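Local coordinates for DegV family protein (Corynebacterium glutamicum, PDB 3EGL) that binds long-chain fatty acids such as palmitate and may take part in lipid transport or fatty acid metabolism, at residues 206-217 against 252-263. Residues are numbered along the deposited sequence; the frame is centred on the assembly and turned at random.
Sequences EPVFIAIGQNEA and GPGAVSVSAVFA. With PLM (palmitic acid), chain D.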
loop_
_atom_site.group_PDB
_atom_site.type_symbol
_atom_site.label_atom_id
_atom_site.label_comp_id
_atom_site.label_asym_id
_atom_site.label_seq_id
_atom_site.Cartn_x
_atom_site.Cartn_y
_atom_site.Cartn_z
ATOM N N GLU A 206 -12.495 18.992 0.142
ATOM C CA GLU A 206 -13.112 17.966 0.979
ATOM C C GLU A 206 -12.074 17.319 1.886
ATOM O O GLU A 206 -10.950 17.143 1.469
ATOM C CB GLU A 206 -13.740 16.895 0.109
ATOM C CG GLU A 206 -14.618 17.458 -0.942
ATOM C CD GLU A 206 -16.056 17.392 -0.553
ATOM O OE1 GLU A 206 -16.474 18.119 0.376
ATOM O OE2 GLU A 206 -16.768 16.589 -1.186
ATOM N N PRO A 207 -12.466 16.979 3.134
ATOM C CA PRO A 207 -11.627 16.257 4.093
ATOM C C PRO A 207 -11.066 14.978 3.495
ATOM O O PRO A 207 -11.711 14.324 2.700
ATOM C CB PRO A 207 -12.605 15.903 5.215
ATOM C CG PRO A 207 -13.993 16.146 4.620
ATOM C CD PRO A 207 -13.780 17.300 3.723
ATOM N N VAL A 208 -9.855 14.647 3.898
ATOM C CA VAL A 208 -9.110 13.566 3.334
ATOM C C VAL A 208 -8.728 12.645 4.476
ATOM O O VAL A 208 -8.530 13.078 5.602
ATOM C CB VAL A 208 -7.791 14.106 2.730
ATOM C CG1 VAL A 208 -7.070 13.012 1.930
ATOM C CG2 VAL A 208 -8.053 15.327 1.846
ATOM N N PHE A 209 -8.574 11.367 4.200
ATOM C CA PHE A 209 -7.914 10.524 5.180
ATOM C C PHE A 209 -6.447 10.262 4.761
ATOM O O PHE A 209 -6.201 9.852 3.636
ATOM C CB PHE A 209 -8.707 9.237 5.398
ATOM C CG PHE A 209 -7.934 8.157 6.098
ATOM C CD1 PHE A 209 -7.923 8.080 7.485
ATOM C CD2 PHE A 209 -7.214 7.215 5.372
ATOM C CE1 PHE A 209 -7.218 7.064 8.137
ATOM C CE2 PHE A 209 -6.496 6.207 6.025
ATOM C CZ PHE A 209 -6.499 6.142 7.421
ATOM N N ILE A 210 -5.496 10.466 5.674
ATOM C CA ILE A 210 -4.084 10.375 5.333
ATOM C C ILE A 210 -3.252 9.463 6.223
ATOM O O ILE A 210 -3.252 9.570 7.453
ATOM C CB ILE A 210 -3.379 11.772 5.424
ATOM C CG1 ILE A 210 -4.030 12.796 4.511
ATOM C CG2 ILE A 210 -1.882 11.650 5.070
ATOM C CD1 ILE A 210 -3.590 12.674 3.062
ATOM N N ALA A 211 -2.448 8.631 5.583
ATOM C CA ALA A 211 -1.517 7.792 6.308
ATOM C C ALA A 211 -0.111 8.167 5.867
ATOM O O ALA A 211 0.241 8.081 4.670
ATOM C CB ALA A 211 -1.812 6.327 6.051
ATOM N N ILE A 212 0.704 8.597 6.821
ATOM C CA ILE A 212 2.037 9.002 6.457
ATOM C C ILE A 212 2.985 7.922 6.876
ATOM O O ILE A 212 3.010 7.544 8.053
ATOM C CB ILE A 212 2.414 10.329 7.100
ATOM C CG1 ILE A 212 1.628 11.451 6.418
ATOM C CG2 ILE A 212 3.937 10.590 6.967
ATOM C CD1 ILE A 212 1.460 12.692 7.302
ATOM N N GLY A 213 3.745 7.425 5.907
ATOM C CA GLY A 213 4.704 6.353 6.133
ATOM C C GLY A 213 6.109 6.897 6.172
ATOM O O GLY A 213 6.445 7.875 5.477
ATOM N N GLN A 214 6.956 6.269 6.976
ATOM C CA GLN A 214 8.352 6.708 7.023
ATOM C C GLN A 214 9.297 5.538 7.157
ATOM O O GLN A 214 8.993 4.523 7.801
ATOM C CB GLN A 214 8.593 7.732 8.146
ATOM C CG GLN A 214 8.344 7.217 9.550
ATOM C CD GLN A 214 9.492 6.339 10.081
ATOM O OE1 GLN A 214 9.245 5.376 10.797
ATOM N NE2 GLN A 214 10.742 6.658 9.709
ATOM N N ASN A 215 10.464 5.700 6.562
ATOM C CA ASN A 215 11.549 4.789 6.818
ATOM C C ASN A 215 12.778 5.572 7.210
ATOM O O ASN A 215 13.425 6.217 6.356
ATOM C CB ASN A 215 11.840 3.909 5.602
ATOM C CG ASN A 215 13.012 2.996 5.843
ATOM O OD1 ASN A 215 14.000 3.057 5.135
ATOM N ND2 ASN A 215 12.939 2.188 6.889
ATOM N N GLU A 216 13.093 5.507 8.506
ATOM C CA GLU A 216 14.189 6.282 9.103
ATOM C C GLU A 216 14.049 7.763 8.813
ATOM O O GLU A 216 15.015 8.433 8.405
ATOM C CB GLU A 216 15.527 5.778 8.586
ATOM C CG GLU A 216 15.896 4.497 9.235
ATOM C CD GLU A 216 17.143 3.934 8.651
ATOM O OE1 GLU A 216 18.273 4.436 8.960
ATOM O OE2 GLU A 216 16.983 2.963 7.885
ATOM N N ALA A 217 12.830 8.264 8.992
ATOM C CA ALA A 217 12.515 9.643 8.663
ATOM C C ALA A 217 11.391 10.143 9.589
ATOM O O ALA A 217 10.474 10.871 9.152
ATOM C CB ALA A 217 12.123 9.748 7.203
ATOM N N GLY A 252 14.897 3.089 0.235
ATOM C CA GLY A 252 16.058 3.649 0.889
ATOM C C GLY A 252 15.691 4.379 2.168
ATOM O O GLY A 252 14.506 4.598 2.419
ATOM N N PRO A 253 16.694 4.760 2.982
ATOM C CA PRO A 253 16.435 5.513 4.205
ATOM C C PRO A 253 15.992 6.962 3.907
ATOM O O PRO A 253 16.296 7.503 2.837
ATOM C CB PRO A 253 17.784 5.489 4.966
ATOM C CG PRO A 253 18.809 5.026 4.004
ATOM C CD PRO A 253 18.130 4.489 2.759
ATOM N N GLY A 254 15.233 7.552 4.838
ATOM C CA GLY A 254 14.776 8.934 4.724
ATOM C C GLY A 254 13.491 9.093 3.942
ATOM O O GLY A 254 12.985 10.205 3.806
ATOM N N ALA A 255 12.965 7.986 3.425
ATOM C CA ALA A 255 11.752 8.009 2.604
ATOM C C ALA A 255 10.524 8.255 3.445
ATOM O O ALA A 255 10.413 7.723 4.549
ATOM C CB ALA A 255 11.590 6.718 1.817
ATOM N N VAL A 256 9.621 9.056 2.878
ATOM C CA VAL A 256 8.351 9.401 3.447
ATOM C C VAL A 256 7.223 9.231 2.401
ATOM O O VAL A 256 7.280 9.820 1.318
ATOM C CB VAL A 256 8.360 10.854 3.993
ATOM C CG1 VAL A 256 7.022 11.181 4.636
ATOM C CG2 VAL A 256 9.511 11.041 5.015
ATOM N N SER A 257 6.225 8.404 2.722
ATOM C CA SER A 257 5.097 8.162 1.832
ATOM C C SER A 257 3.818 8.854 2.369
ATOM O O SER A 257 3.621 8.994 3.590
ATOM C CB SER A 257 4.853 6.641 1.667
ATOM O OG SER A 257 4.484 6.010 2.907
ATOM N N VAL A 258 2.958 9.277 1.440
ATOM C CA VAL A 258 1.646 9.796 1.783
ATOM C C VAL A 258 0.618 8.935 1.055
ATOM O O VAL A 258 0.583 8.916 -0.169
ATOM C CB VAL A 258 1.497 11.273 1.353
ATOM C CG1 VAL A 258 0.020 11.751 1.469
ATOM C CG2 VAL A 258 2.383 12.153 2.196
ATOM N N SER A 259 -0.187 8.187 1.815
ATOM C CA SER A 259 -1.302 7.413 1.241
ATOM C C SER A 259 -2.553 8.157 1.632
ATOM O O SER A 259 -2.777 8.438 2.826
ATOM C CB SER A 259 -1.344 5.997 1.794
ATOM O OG SER A 259 -0.055 5.366 1.772
ATOM N N ALA A 260 -3.355 8.523 0.638
ATOM C CA ALA A 260 -4.514 9.348 0.908
ATOM C C ALA A 260 -5.760 8.737 0.320
ATOM O O ALA A 260 -5.718 8.189 -0.784
ATOM C CB ALA A 260 -4.300 10.744 0.331
ATOM N N VAL A 261 -6.870 8.839 1.036
ATOM C CA VAL A 261 -8.167 8.441 0.477
ATOM C C VAL A 261 -9.043 9.668 0.418
ATOM O O VAL A 261 -9.186 10.345 1.423
ATOM C CB VAL A 261 -8.864 7.367 1.367
ATOM C CG1 VAL A 261 -10.254 6.947 0.752
ATOM C CG2 VAL A 261 -7.911 6.137 1.604
ATOM N N PHE A 262 -9.610 9.964 -0.744
ATOM C CA PHE A 262 -10.304 11.232 -0.981
ATOM C C PHE A 262 -11.806 11.028 -1.087
ATOM O O PHE A 262 -12.280 9.898 -1.130
ATOM C CB PHE A 262 -9.773 11.917 -2.240
ATOM C CG PHE A 262 -8.312 12.310 -2.149
ATOM C CD1 PHE A 262 -7.941 13.577 -1.684
ATOM C CD2 PHE A 262 -7.308 11.417 -2.522
ATOM C CE1 PHE A 262 -6.583 13.956 -1.585
ATOM C CE2 PHE A 262 -5.942 11.774 -2.439
ATOM C CZ PHE A 262 -5.574 13.063 -1.967
ATOM N N ALA A 263 -12.542 12.142 -1.115
ATOM C CA ALA A 263 -14.002 12.140 -1.268
ATOM C C ALA A 263 -14.403 11.555 -2.611
ATOM O O ALA A 263 -15.327 10.763 -2.680
ATOM C CB ALA A 263 -14.578 13.559 -1.111
HETATM C C1 PLM D . 8.828 -8.171 -4.248
HETATM O O1 PLM D . 8.014 -8.400 -5.161
HETATM O O2 PLM D . 10.023 -8.443 -4.448
HETATM C C2 PLM D . 8.429 -7.559 -2.939
HETATM C C3 PLM D . 7.920 -6.144 -3.206
HETATM C C4 PLM D . 8.973 -5.094 -3.455
HETATM C C5 PLM D . 8.243 -3.941 -4.141
HETATM C C6 PLM D . 9.112 -2.721 -4.311
HETATM C C7 PLM D . 8.315 -1.662 -5.038
HETATM C C8 PLM D . 8.893 -0.244 -4.917
HETATM C C9 PLM D . 8.621 0.332 -3.526
HETATM C CA PLM D . 8.640 1.867 -3.506
HETATM C CB PLM D . 8.842 2.437 -2.108
HETATM C CC PLM D . 7.771 2.093 -1.062
HETATM C CD PLM D . 6.676 3.146 -1.042
HETATM C CE PLM D . 5.982 3.258 0.301
HETATM C CF PLM D . 4.533 2.768 0.214
HETATM C CG PLM D . 3.508 3.873 -0.035
HETATM O O HOH W 1 -11.181 14.683 -0.332
HETATM O O HOH W 2 1.899 5.811 3.445
#
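Val208 CG1 stands anti to its own backbone N (chi1 -171°) and Phe262 CG anti to its carbonyl carbon (chi1 -63°), which lays the valine methyl over one face of the phenyl ring, a CH-pi contact 4.0 Å from Val208 CG1 to the Phe262 ring centroid. The two residues close one end of an antiparallel pair of neighbouring strands, 209-215 and 255-261, within the six-stranded mixed sheet of the DegV fold, between strands 137-142 and 237-242. Pairs of backbone bonds join Phe209 to Val261, Ala211 to Ser259 and Gly213 to Ser257. The Ala211 and Ser259 bonds are nearly straight, whereas Ser257 N reaches Gly213 O from above the carbonyl plane. Beyond them, Gly254 and Ala255 both face Asn215 in a G1 bulge, where Gly254 N, inside a type II turn, donates to Asn215 O.

One face of the pair is buried and largely apolar. Ile210 bends at chi2 (-80°), bringing CD1 across to Ala260 CB at 3.4 Å and against Val258 CG1, while Ile212 CG2 meets Val256 CG1 obliquely. Helix 224-231 packs on this side: Leu228 touches Ile212, and Leu224 touches Val256 and Val258.

The other face meets the lipid. Ser257 CB lies 3.5 Å from the terminal carbon CG of palmitate, whose distant carboxylate end is hydrogen-bonded by Thr42 and Ser76. With no side chain on Gly213, Ser257 OG can sit against that residue's backbone, 3.3 Å from Gly213 CA. Beside the lipid tail a water donates to Ala211 O and bridges both serine hydroxyls, lying 2.6 Å from Ser257 OG and likewise 2.6 Å from Ser259 OG.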